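Local coordinates for protein polyhedrin (Operophtera brumata cypovirus 19, PDB 5A99) that builds the crystalline polyhedra, the occlusion bodies of this insect virus, by packing into protein microcrystals that probably shelter embedded virus particles, at residues L46-R50 and Q65-N70; Q52-I56 and T208-D214; L84-R88 and R98-D102. All blocks are in the same frame, centred on the assembly; numbering follows the deposited sequence.

Contact 1: L46-R50 and Q65-N70; sequences LQIIR and QLVLPN
The side-chain amide of Q47 meets that of N70 and the backbone carbonyls of L66 and V67, and this polar patch is where the contact is tight. N70 ND2 donates to Q47 OE1 at 2.8 Å; the donor lies in the plane of the Q47 carbonyl, on a lone pair, and the two amide planes, 28° apart, are nearly coplanar. The side chains approach from opposite directions. Q47 reaches across because its CG stands anti to the backbone N (chi1 179°) and the chain runs on extended. Its NE2 gives a weak hydrogen bond to V67 O at 3.3 Å, and L66 O lies 2.9 Å from Q47 NE2. The second N-H of N70 turns back within 65-70: ND2 donates to V67 O at 2.7 Å, close to the direction of that C=O bond. V67 O is thus shared by both amides, and each partner of N70 ND2 lies in or near the N70 amide plane, which fixes its rotation. N70 OD1 in turn accepts from R72 N and I73 N.

The apolar flank is looser. I49 CD1 approaches L66 CD2 only to 4.3 Å and Q65 O to 4.0 Å. Separately, the L68 CB methylene lies 4.1 Å from Q47 NE2. On the solvent side Q65 is partly exposed; its side chain leads away from the strand, bonds to N62 and Y71, and packs on R72 of the third subunit.

The contact pins the irregular chain after strand 56-61, with its cis peptide before P69, to an inner strand of the six-stranded antiparallel sheet. The chemistry implies a buried Q47 amide satisfied chiefly through its oxygen by the N70 amide, with a weaker bond to V67 O.

Contact 2: Q52-I56 and T208-D214; sequences QNPRI and TLIRLND
N53 and R55 supply the direct hydrogen bonds from 52-56 to the end of helix 205-210 and the type I turn R211-D214. N53 ND2 donates to R211 O at 2.7 Å, in the plane of that carbonyl. R55, extended from CG to NE, donates through NH1 to T208 OG1 at 2.9 Å, with the hydroxyl at the edge of the guanidinium and in its plane. N204 O also takes R55 NH1, and L199 O pairs with T208 OG1.

N53 OD1 serves its own segment, as an Asx turn: R55 N and I56 N reach it from opposite faces of its plane. A water adds a bridge, donating to N53 OD1 at 3.1 Å and to T208 O.

Among charges, R211 NH1 and D214 OD2 form a salt bridge of 2.6 Å within the turn; the other carboxylate oxygen, D214 OD1, forms one with R127 of the second subunit.

Van der Waals contacts flank these bonds: P54 CD lies 3.7 Å from D214 CG. The apolar pair is I56 CG2 and L212 CD1, 3.8 Å apart, the side chains running alongside each other. L212 also packs on L212 of both other subunits.

With helix-end carbonyls paired by amide and water, the chemistry implies a turn gripped within the chain by N53 and its internal salt bridge, and by the second subunit through R211, N213 and D214.

Contact 3: L84-R88 and R98-D102; sequences LRHLR and RSQHD
An ST turn at S99 and a CH-pi contact at H86 mark the place where the loop following helix 81-92 folds back against that helix, H86 and S99 lying with their CA atoms 4.7 Å apart.

The CH-pi contact is the clearest side-chain interaction. R98 CG sits over one face of the H86 imidazole, 3.5 Å from the ring centroid and 11° off the normal. R98 CD follows across the same ring, 3.7 Å from H86 NE2. The R98 chain then bends at chi3 (68°), and its guanidinium plane ends 24° from that of the ring.

Van der Waals contacts set the S99 side chain against the helix backbone. S99 CB rests 3.6 Å from H86 O and equally near L87 N, so the serine methylene lies against the peptide linking these helix residues. L87 is the buried member of the group, and it also packs on W63.

No hydrogen bond links the two segments; the polar bonding is local to the loop. With OG anti to the backbone N (chi1 180°), S99 closes its turn by accepting from H101 N at 2.8 Å. Beyond it the loop runs over the leucine, where L87 CD1 approaches H101 O to 3.4 Å.

Contacts 1 and 2 both draw on strand 46-53 of the six-stranded antiparallel sheet: 46-50 uses its first part and 52-56 takes its last two residues and the chain beyond, with centres 23 Å apart. Their segments alternate along the chain, since 65-70 returns to the strand before 208-214 arrives from 152 residues on. Contact 3 opens after contact 1 has closed and is nested within the long loop closed by contact 2; its centre lies 20 Å from contact 1 and 38 Å from contact 2. Contact 1 is buried against the sheet, contact 2 is buried at the subunit interface, and contact 3 lies at the surface, where several of its residues touch crystal neighbours, consistent with a protein that forms crystals.

Contact 1: L46-R50 and Q65-N70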
loop_
_atom_site.group_PDB
_atom_site.type_symbol
_atom_site.label_atom_id
_atom_site.label_comp_id
_atom_site.label_asym_id
_atom_site.label_seq_id
_atom_site.Cartn_x
_atom_site.Cartn_y
_atom_site.Cartn_z
ATOM N N LEU A 46 -15.668 18.071 5.913
ATOM C CA LEU A 46 -14.698 17.664 4.906
ATOM C C LEU A 46 -13.874 16.494 5.391
ATOM O O LEU A 46 -13.428 16.458 6.544
ATOM C CB LEU A 46 -13.722 18.801 4.572
ATOM C CG LEU A 46 -14.137 19.864 3.561
ATOM C CD1 LEU A 46 -15.334 20.664 4.094
ATOM C CD2 LEU A 46 -12.956 20.776 3.260
ATOM N N GLN A 47 -13.649 15.553 4.485
ATOM C CA GLN A 47 -12.605 14.569 4.667
ATOM C C GLN A 47 -11.478 14.885 3.677
ATOM O O GLN A 47 -11.693 14.936 2.467
ATOM C CB GLN A 47 -13.129 13.154 4.448
ATOM C CG GLN A 47 -12.053 12.105 4.617
ATOM C CD GLN A 47 -12.602 10.699 4.711
ATOM O OE1 GLN A 47 -12.206 9.930 5.585
ATOM N NE2 GLN A 47 -13.503 10.350 3.803
ATOM N N ILE A 48 -10.286 15.110 4.219
ATOM C CA ILE A 48 -9.105 15.442 3.435
ATOM C C ILE A 48 -8.156 14.259 3.404
ATOM O O ILE A 48 -7.819 13.679 4.432
ATOM C CB ILE A 48 -8.376 16.687 4.018
ATOM C CG1 ILE A 48 -9.344 17.865 4.105
ATOM C CG2 ILE A 48 -7.153 17.060 3.176
ATOM C CD1 ILE A 48 -8.711 19.168 4.577
ATOM N N ILE A 49 -7.752 13.887 2.199
ATOM C CA ILE A 49 -6.735 12.860 2.007
ATOM C C ILE A 49 -5.581 13.541 1.289
ATOM O O ILE A 49 -5.760 14.079 0.197
ATOM C CB ILE A 49 -7.272 11.687 1.173
ATOM C CG1 ILE A 49 -8.437 11.004 1.899
ATOM C CG2 ILE A 49 -6.189 10.655 0.911
ATOM C CD1 ILE A 49 -9.109 9.947 1.087
ATOM N N ARG A 50 -4.414 13.567 1.925
ATOM C CA ARG A 50 -3.222 14.101 1.289
ATOM C C ARG A 50 -2.207 13.015 1.006
ATOM O O ARG A 50 -1.775 12.279 1.906
ATOM C CB ARG A 50 -2.540 15.174 2.127
ATOM C CG ARG A 50 -1.330 15.781 1.416
ATOM C CD ARG A 50 -0.637 16.844 2.240
ATOM N NE ARG A 50 0.274 16.306 3.251
ATOM C CZ ARG A 50 0.239 16.624 4.545
ATOM N NH1 ARG A 50 -0.700 17.448 5.001
ATOM N NH2 ARG A 50 1.145 16.114 5.386
ATOM N N GLN A 65 -12.755 3.548 1.460
ATOM C CA GLN A 65 -11.700 4.425 1.920
ATOM C C GLN A 65 -12.039 5.881 1.637
ATOM O O GLN A 65 -11.286 6.769 2.020
ATOM C CB GLN A 65 -10.376 4.020 1.269
ATOM C CG GLN A 65 -10.032 2.567 1.550
ATOM C CD GLN A 65 -8.908 2.054 0.673
ATOM O OE1 GLN A 65 -8.824 2.385 -0.507
ATOM N NE2 GLN A 65 -8.033 1.247 1.251
ATOM N N LEU A 66 -13.186 6.115 0.990
ATOM C CA LEU A 66 -13.636 7.464 0.629
ATOM C C LEU A 66 -14.850 7.922 1.447
ATOM O O LEU A 66 -15.025 9.109 1.710
ATOM C CB LEU A 66 -13.981 7.527 -0.864
ATOM C CG LEU A 66 -12.832 7.242 -1.848
ATOM C CD1 LEU A 66 -13.354 7.049 -3.271
ATOM C CD2 LEU A 66 -11.815 8.346 -1.787
ATOM N N VAL A 67 -15.695 6.986 1.840
ATOM C CA VAL A 67 -16.866 7.330 2.633
ATOM C C VAL A 67 -16.412 7.780 4.023
ATOM O O VAL A 67 -15.253 7.592 4.398
ATOM C CB VAL A 67 -17.817 6.136 2.769
ATOM C CG1 VAL A 67 -18.339 5.722 1.412
ATOM C CG2 VAL A 67 -17.122 4.965 3.463
ATOM N N LEU A 68 -17.314 8.391 4.777
ATOM C CA LEU A 68 -17.079 8.628 6.198
ATOM C C LEU A 68 -18.352 8.290 6.977
ATOM O O LEU A 68 -19.410 8.845 6.711
ATOM C CB LEU A 68 -16.656 10.081 6.447
ATOM C CG LEU A 68 -16.030 10.381 7.816
ATOM C CD1 LEU A 68 -15.282 11.724 7.779
ATOM C CD2 LEU A 68 -17.081 10.386 8.920
ATOM N N PRO A 69 -18.244 7.435 7.996
ATOM C CA PRO A 69 -16.993 6.971 8.597
ATOM C C PRO A 69 -16.305 5.858 7.817
ATOM O O PRO A 69 -16.918 5.148 6.999
ATOM C CB PRO A 69 -17.449 6.447 9.964
ATOM C CG PRO A 69 -18.836 5.957 9.714
ATOM C CD PRO A 69 -19.426 6.892 8.694
ATOM N N ASN A 70 -15.011 5.710 8.087
ATOM C CA ASN A 70 -14.236 4.600 7.561
ATOM C C ASN A 70 -13.214 4.153 8.601
ATOM O O ASN A 70 -13.131 4.734 9.686
ATOM C CB ASN A 70 -13.553 4.980 6.234
ATOM C CG ASN A 70 -12.586 6.132 6.380
ATOM O OD1 ASN A 70 -11.457 5.962 6.861
ATOM N ND2 ASN A 70 -13.005 7.311 5.935
#

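Contact 2: Q52-I56 and T208-D214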
loop_
_atom_site.group_PDB
_atom_site.type_symbol
_atom_site.label_atom_id
_atom_site.label_comp_id
_atom_site.label_asym_id
_atom_site.label_seq_id
_atom_site.Cartn_x
_atom_site.Cartn_y
_atom_site.Cartn_z
ATOM N N GLN A 52 1.687 12.613 -0.716
ATOM C CA GLN A 52 2.870 13.413 -0.979
ATOM C C GLN A 52 4.089 12.541 -1.213
ATOM O O GLN A 52 4.195 11.426 -0.688
ATOM C CB GLN A 52 3.136 14.369 0.186
ATOM C CG GLN A 52 3.638 13.693 1.445
ATOM C CD GLN A 52 3.683 14.630 2.650
ATOM O OE1 GLN A 52 2.849 15.526 2.792
ATOM N NE2 GLN A 52 4.654 14.408 3.535
ATOM N N ASN A 53 5.023 13.078 -1.986
ATOM C CA ASN A 53 6.225 12.364 -2.340
ATOM C C ASN A 53 7.239 13.330 -2.950
ATOM O O ASN A 53 6.861 14.322 -3.591
ATOM C CB ASN A 53 5.881 11.250 -3.334
ATOM C CG ASN A 53 7.011 10.257 -3.515
ATOM O OD1 ASN A 53 7.871 10.416 -4.392
ATOM N ND2 ASN A 53 7.020 9.223 -2.683
ATOM N N PRO A 54 8.531 13.056 -2.756
ATOM C CA PRO A 54 9.486 13.987 -3.368
ATOM C C PRO A 54 9.498 13.903 -4.886
ATOM O O PRO A 54 9.971 14.840 -5.532
ATOM C CB PRO A 54 10.842 13.566 -2.779
ATOM C CG PRO A 54 10.626 12.249 -2.128
ATOM C CD PRO A 54 9.184 11.906 -2.109
ATOM N N ARG A 55 8.940 12.836 -5.454
ATOM C CA ARG A 55 9.098 12.578 -6.889
ATOM C C ARG A 55 7.842 12.125 -7.625
ATOM O O ARG A 55 7.540 12.629 -8.704
ATOM C CB ARG A 55 10.178 11.526 -7.097
ATOM C CG ARG A 55 11.575 12.018 -6.814
ATOM C CD ARG A 55 12.586 10.943 -7.131
ATOM N NE ARG A 55 13.946 11.404 -6.903
ATOM C CZ ARG A 55 15.026 10.825 -7.422
ATOM N NH1 ARG A 55 14.904 9.757 -8.212
ATOM N NH2 ARG A 55 16.224 11.321 -7.154
ATOM N N ILE A 56 7.120 11.162 -7.059
ATOM C CA ILE A 56 6.060 10.507 -7.799
ATOM C C ILE A 56 4.934 10.048 -6.887
ATOM O O ILE A 56 5.159 9.537 -5.788
ATOM C CB ILE A 56 6.624 9.311 -8.645
ATOM C CG1 ILE A 56 5.542 8.756 -9.591
ATOM C CG2 ILE A 56 7.206 8.216 -7.746
ATOM C CD1 ILE A 56 6.053 7.684 -10.570
ATOM N N THR A 208 14.049 6.903 -6.385
ATOM C CA THR A 208 12.616 6.861 -6.618
ATOM C C THR A 208 11.961 5.709 -5.841
ATOM O O THR A 208 11.001 5.929 -5.105
ATOM C CB THR A 208 12.307 6.718 -8.108
ATOM O OG1 THR A 208 12.767 7.884 -8.793
ATOM C CG2 THR A 208 10.820 6.569 -8.343
ATOM N N LEU A 209 12.502 4.499 -6.005
ATOM C CA LEU A 209 11.990 3.305 -5.337
ATOM C C LEU A 209 12.149 3.334 -3.816
ATOM O O LEU A 209 11.214 2.996 -3.093
ATOM C CB LEU A 209 12.647 2.043 -5.916
ATOM C CG LEU A 209 12.326 1.794 -7.394
ATOM C CD1 LEU A 209 13.088 0.596 -7.934
ATOM C CD2 LEU A 209 10.816 1.600 -7.604
ATOM N N ILE A 210 13.313 3.757 -3.323
ATOM C CA ILE A 210 13.558 3.755 -1.881
ATOM C C ILE A 210 12.640 4.739 -1.152
ATOM O O ILE A 210 12.385 4.571 0.046
ATOM C CB ILE A 210 15.045 4.059 -1.540
ATOM C CG1 ILE A 210 15.440 3.440 -0.197
ATOM C CG2 ILE A 210 15.316 5.565 -1.529
ATOM C CD1 ILE A 210 15.282 1.932 -0.116
ATOM N N ARG A 211 12.148 5.748 -1.879
ATOM C CA ARG A 211 11.217 6.737 -1.326
ATOM C C ARG A 211 9.820 6.647 -1.924
ATOM O O ARG A 211 9.059 7.627 -1.897
ATOM C CB ARG A 211 11.743 8.148 -1.559
ATOM C CG ARG A 211 12.986 8.466 -0.772
ATOM C CD ARG A 211 12.774 8.297 0.730
ATOM N NE ARG A 211 13.901 8.874 1.449
ATOM C CZ ARG A 211 13.970 10.150 1.807
ATOM N NH1 ARG A 211 12.969 10.973 1.535
ATOM N NH2 ARG A 211 15.039 10.608 2.432
ATOM N N LEU A 212 9.482 5.487 -2.474
ATOM C CA LEU A 212 8.198 5.313 -3.146
ATOM C C LEU A 212 7.056 5.488 -2.139
ATOM O O LEU A 212 5.999 6.055 -2.447
ATOM C CB LEU A 212 8.143 3.929 -3.807
ATOM C CG LEU A 212 7.240 3.781 -5.029
ATOM C CD1 LEU A 212 7.619 4.804 -6.088
ATOM C CD2 LEU A 212 7.304 2.361 -5.591
ATOM N N ASN A 213 7.280 4.992 -0.929
ATOM C CA ASN A 213 6.356 5.186 0.186
ATOM C C ASN A 213 6.957 6.132 1.224
ATOM O O ASN A 213 6.894 5.886 2.429
ATOM C CB ASN A 213 6.044 3.846 0.837
ATOM C CG ASN A 213 5.441 2.862 -0.135
ATOM O OD1 ASN A 213 4.518 3.196 -0.886
ATOM N ND2 ASN A 213 5.957 1.638 -0.134
ATOM N N ASP A 214 7.543 7.211 0.724
ATOM C CA ASP A 214 8.186 8.236 1.537
ATOM C C ASP A 214 7.325 8.709 2.711
ATOM O O ASP A 214 7.800 8.833 3.834
ATOM C CB ASP A 214 8.522 9.426 0.632
ATOM C CG ASP A 214 9.114 10.576 1.390
ATOM O OD1 ASP A 214 8.324 11.381 1.918
ATOM O OD2 ASP A 214 10.359 10.658 1.474
HETATM O O HOH W 1 10.180 8.528 -5.213
HETATM O O HOH W 2 4.420 8.059 -3.759
#

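Contact 3: L84-R88 and R98-D102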
loop_
_atom_site.group_PDB
_atom_site.type_symbol
_atom_site.label_atom_id
_atom_site.label_comp_id
_atom_site.label_asym_id
_atom_site.label_seq_id
_atom_site.Cartn_x
_atom_site.Cartn_y
_atom_site.Cartn_z
ATOM N N LEU A 84 -24.919 -1.824 6.196
ATOM C CA LEU A 84 -23.822 -1.373 5.349
ATOM C C LEU A 84 -23.509 -2.443 4.314
ATOM O O LEU A 84 -23.239 -2.129 3.155
ATOM C CB LEU A 84 -22.575 -1.028 6.174
ATOM C CG LEU A 84 -21.345 -0.509 5.413
ATOM C CD1 LEU A 84 -21.670 0.699 4.527
ATOM C CD2 LEU A 84 -20.231 -0.155 6.388
ATOM N N ARG A 85 -23.559 -3.705 4.730
ATOM C CA ARG A 85 -23.272 -4.793 3.811
ATOM C C ARG A 85 -24.278 -4.781 2.653
ATOM O O ARG A 85 -23.908 -4.926 1.485
ATOM C CB ARG A 85 -23.326 -6.141 4.527
ATOM C CG ARG A 85 -23.432 -7.321 3.568
ATOM C CD ARG A 85 -23.343 -8.658 4.273
ATOM N NE ARG A 85 -23.231 -9.748 3.302
ATOM C CZ ARG A 85 -23.251 -11.039 3.619
ATOM N NH1 ARG A 85 -23.393 -11.405 4.878
ATOM N NH2 ARG A 85 -23.132 -11.966 2.673
ATOM N N HIS A 86 -25.551 -4.619 2.990
ATOM C CA HIS A 86 -26.621 -4.650 1.998
ATOM C C HIS A 86 -26.454 -3.526 0.987
ATOM O O HIS A 86 -26.667 -3.702 -0.219
ATOM C CB HIS A 86 -27.980 -4.492 2.682
ATOM C CG HIS A 86 -28.306 -5.587 3.647
ATOM N ND1 HIS A 86 -27.657 -6.805 3.648
ATOM C CD2 HIS A 86 -29.207 -5.641 4.658
ATOM C CE1 HIS A 86 -28.146 -7.560 4.616
ATOM N NE2 HIS A 86 -29.089 -6.879 5.242
ATOM N N LEU A 87 -26.110 -2.356 1.506
ATOM C CA LEU A 87 -25.877 -1.190 0.672
ATOM C C LEU A 87 -24.794 -1.501 -0.363
ATOM O O LEU A 87 -24.995 -1.312 -1.569
ATOM C CB LEU A 87 -25.472 -0.009 1.552
ATOM C CG LEU A 87 -24.995 1.227 0.793
ATOM C CD1 LEU A 87 -26.073 1.691 -0.175
ATOM C CD2 LEU A 87 -24.587 2.323 1.759
ATOM N N ARG A 88 -23.664 -2.012 0.110
ATOM C CA ARG A 88 -22.530 -2.292 -0.758
ATOM C C ARG A 88 -22.875 -3.353 -1.779
ATOM O O ARG A 88 -22.504 -3.221 -2.942
ATOM C CB ARG A 88 -21.327 -2.724 0.060
ATOM C CG ARG A 88 -20.734 -1.598 0.884
ATOM C CD ARG A 88 -19.641 -2.104 1.797
ATOM N NE ARG A 88 -18.346 -2.178 1.123
ATOM C CZ ARG A 88 -17.201 -2.462 1.736
ATOM N NH1 ARG A 88 -17.183 -2.727 3.045
ATOM N NH2 ARG A 88 -16.076 -2.490 1.042
ATOM N N ARG A 98 -30.060 -6.069 -0.984
ATOM C CA ARG A 98 -31.384 -5.937 -0.379
ATOM C C ARG A 98 -31.566 -4.647 0.417
ATOM O O ARG A 98 -32.549 -4.499 1.141
ATOM C CB ARG A 98 -31.669 -7.131 0.529
ATOM C CG ARG A 98 -30.857 -7.165 1.806
ATOM C CD ARG A 98 -31.297 -8.327 2.684
ATOM N NE ARG A 98 -30.952 -9.628 2.097
ATOM C CZ ARG A 98 -31.341 -10.803 2.590
ATOM N NH1 ARG A 98 -32.102 -10.849 3.677
ATOM N NH2 ARG A 98 -30.971 -11.935 1.994
ATOM N N SER A 99 -30.634 -3.711 0.263
ATOM C CA SER A 99 -30.680 -2.460 0.990
ATOM C C SER A 99 -31.985 -1.711 0.729
ATOM O O SER A 99 -32.603 -1.834 -0.339
ATOM C CB SER A 99 -29.488 -1.590 0.573
ATOM O OG SER A 99 -29.498 -0.360 1.256
ATOM N N GLN A 100 -32.393 -0.911 1.703
ATOM C CA GLN A 100 -33.484 0.032 1.514
ATOM C C GLN A 100 -32.904 1.404 1.188
ATOM O O GLN A 100 -33.631 2.395 1.081
ATOM C CB GLN A 100 -34.332 0.117 2.783
ATOM C CG GLN A 100 -35.071 -1.162 3.129
ATOM C CD GLN A 100 -36.090 -0.951 4.237
ATOM O OE1 GLN A 100 -35.770 -1.075 5.419
ATOM N NE2 GLN A 100 -37.320 -0.611 3.860
ATOM N N HIS A 101 -31.585 1.453 1.031
ATOM C CA HIS A 101 -30.889 2.716 0.835
ATOM C C HIS A 101 -30.275 2.792 -0.556
ATOM O O HIS A 101 -29.430 1.956 -0.921
ATOM C CB HIS A 101 -29.790 2.886 1.888
ATOM C CG HIS A 101 -30.280 2.828 3.302
ATOM N ND1 HIS A 101 -29.753 1.959 4.232
ATOM C CD2 HIS A 101 -31.230 3.545 3.954
ATOM C CE1 HIS A 101 -30.366 2.129 5.389
ATOM N NE2 HIS A 101 -31.267 3.087 5.248
ATOM N N ASP A 102 -30.691 3.796 -1.327
ATOM C CA ASP A 102 -30.092 4.064 -2.637
ATOM C C ASP A 102 -28.698 4.655 -2.492
ATOM O O ASP A 102 -27.787 4.323 -3.252
ATOM C CB ASP A 102 -30.926 5.071 -3.415
ATOM C CG ASP A 102 -31.941 4.418 -4.324
ATOM O OD1 ASP A 102 -31.886 3.180 -4.500
ATOM O OD2 ASP A 102 -32.779 5.154 -4.885
#